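Local coordinates for protein HI_1472 (Haemophilus influenzae, PDB 3PSH) that binds molybdate and tungstate in the periplasm and serves as the solute-binding component of the low-affinity molybdate importer MolBCA, at residues D313-Q316 and S322-P325. Numbering follows the deposited sequence.
Sequences DYYQ and SYKP
Tyr315 and Tyr323 meet through their rings where the tail that follows helix 307-319 passes its last turns and then leads off. The edge of the Tyr323 ring points at the face of Tyr315, a T-shaped pair with the planes at 69° and the centroids 5.5 Å apart. The closest ring atoms are CD1 of Tyr323 and CZ of Tyr315, 3.8 Å from each other. Nearer the backbone, CB of Tyr323 sits 3.9 Å from the centroid of the Tyr315 ring and almost on its normal, a CH-pi contact. The backbone at Tyr323 sets CB there; with CG opposite the backbone N (chi1 169°), the ring edge then reaches the CZ end of Tyr315 through CD1. Tyrosine suits position 315 because its broad face receives these groups while its hydroxyl, on a buried side chain, is hydrogen-bonded to the Glu273 carboxylate. Tyr323 contributes a flat ring and its CB, and the ring also makes an edge-to-face pair with Tyr274. The Tyr315 side chain is about 11 Å from that of molybdate-binding Arg243.

Beside the rings the contact is polar in composition but makes no bond between the segments. Gln316, bent at chi2 (-75°), brings its amide beside the tail: NE2 lies 3.5 Å from CB of Ser322, a close approach with which the small serine side chain is consistent. The same NE2 is 3.4 Å from the backbone N of Ser322, but both are donors and the approach is mere proximity. NE2 has a weak hydrogen bond to Asn312, while Ser322 O accepts a hydrogen bond from Arg58.

Dispersion and weak C-H to pi attraction, rather than hydrogen bonds, thus probably tie Ser322-Tyr323 to the helix.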
loop_
_atom_site.group_PDB
_atom_site.type_symbol
_atom_site.label_atom_id
_atom_site.label_comp_id
_atom_site.label_asym_id
_atom_site.label_seq_id
_atom_site.Cartn_x
_atom_site.Cartn_y
_atom_site.Cartn_z
ATOM N N ASP A 313 -15.445 -12.878 -0.469
ATOM C CA ASP A 313 -15.276 -13.318 -1.848
ATOM C C ASP A 313 -13.806 -12.975 -2.337
ATOM O O ASP A 313 -13.137 -13.759 -3.012
ATOM C CB ASP A 313 -16.278 -12.613 -2.793
ATOM C CG ASP A 313 -17.716 -13.100 -2.593
ATOM O OD1 ASP A 313 -17.854 -14.183 -1.989
ATOM O OD2 ASP A 313 -18.633 -12.301 -2.981
ATOM N N TYR A 314 -13.370 -11.767 -1.946
ATOM C CA TYR A 314 -12.069 -11.246 -2.306
ATOM C C TYR A 314 -10.961 -12.082 -1.612
ATOM O O TYR A 314 -9.957 -12.479 -2.305
ATOM C CB TYR A 314 -11.944 -9.747 -1.890
ATOM C CG TYR A 314 -10.621 -9.035 -2.398
ATOM C CD1 TYR A 314 -10.680 -8.171 -3.440
ATOM C CD2 TYR A 314 -9.404 -9.386 -1.862
ATOM C CE1 TYR A 314 -9.463 -7.537 -3.956
ATOM C CE2 TYR A 314 -8.234 -8.764 -2.247
ATOM C CZ TYR A 314 -8.243 -7.852 -3.357
ATOM O OH TYR A 314 -7.064 -7.267 -3.859
ATOM N N TYR A 315 -11.111 -12.323 -0.321
ATOM C CA TYR A 315 -10.104 -13.080 0.441
ATOM C C TYR A 315 -10.063 -14.515 -0.093
ATOM O O TYR A 315 -8.971 -15.023 -0.291
ATOM C CB TYR A 315 -10.303 -13.034 1.948
ATOM C CG TYR A 315 -9.577 -11.897 2.597
ATOM C CD1 TYR A 315 -9.854 -10.548 2.293
ATOM C CD2 TYR A 315 -8.559 -12.137 3.544
ATOM C CE1 TYR A 315 -9.107 -9.499 2.973
ATOM C CE2 TYR A 315 -7.879 -11.121 4.255
ATOM C CZ TYR A 315 -8.156 -9.752 3.920
ATOM O OH TYR A 315 -7.398 -8.804 4.592
ATOM N N GLN A 316 -11.201 -15.104 -0.435
ATOM C CA GLN A 316 -11.142 -16.528 -0.832
ATOM C C GLN A 316 -10.440 -16.609 -2.205
ATOM O O GLN A 316 -9.647 -17.564 -2.425
ATOM C CB GLN A 316 -12.582 -17.092 -0.912
ATOM C CG GLN A 316 -13.254 -17.152 0.482
ATOM C CD GLN A 316 -12.750 -18.291 1.355
ATOM O OE1 GLN A 316 -11.988 -19.138 0.923
ATOM N NE2 GLN A 316 -13.125 -18.253 2.658
ATOM N N SER A 322 -10.310 -17.293 4.327
ATOM C CA SER A 322 -11.243 -16.254 4.818
ATOM C C SER A 322 -10.563 -15.055 5.487
ATOM O O SER A 322 -9.393 -15.134 5.928
ATOM C CB SER A 322 -12.282 -16.872 5.765
ATOM O OG SER A 322 -11.603 -17.321 6.899
ATOM N N TYR A 323 -11.308 -13.935 5.578
ATOM C CA TYR A 323 -10.905 -12.817 6.452
ATOM C C TYR A 323 -11.191 -13.100 7.918
ATOM O O TYR A 323 -12.263 -13.658 8.302
ATOM C CB TYR A 323 -11.584 -11.492 5.974
ATOM C CG TYR A 323 -11.461 -10.343 6.944
ATOM C CD1 TYR A 323 -10.216 -9.575 7.118
ATOM C CD2 TYR A 323 -12.577 -9.924 7.640
ATOM C CE1 TYR A 323 -10.155 -8.467 8.008
ATOM C CE2 TYR A 323 -12.499 -8.813 8.545
ATOM C CZ TYR A 323 -11.367 -8.058 8.678
ATOM O OH TYR A 323 -11.304 -7.037 9.621
ATOM N N LYS A 324 -10.225 -12.724 8.744
ATOM C CA LYS A 324 -10.283 -12.847 10.170
ATOM C C LYS A 324 -10.094 -11.480 10.805
ATOM O O LYS A 324 -8.994 -10.956 10.756
ATOM C CB LYS A 324 -9.156 -13.820 10.659
ATOM C CG LYS A 324 -9.308 -14.259 12.106
ATOM C CD LYS A 324 -8.386 -15.443 12.405
ATOM C CE LYS A 324 -8.626 -16.052 13.785
ATOM N NZ LYS A 324 -7.676 -15.367 14.727
ATOM N N PRO A 325 -11.157 -10.930 11.443
ATOM C CA PRO A 325 -11.055 -9.627 12.123
ATOM C C PRO A 325 -10.135 -9.733 13.293
ATOM O O PRO A 325 -10.035 -10.796 13.953
ATOM C CB PRO A 325 -12.491 -9.316 12.588
ATOM C CG PRO A 325 -13.324 -10.551 12.325
ATOM C CD PRO A 325 -12.486 -11.552 11.543
#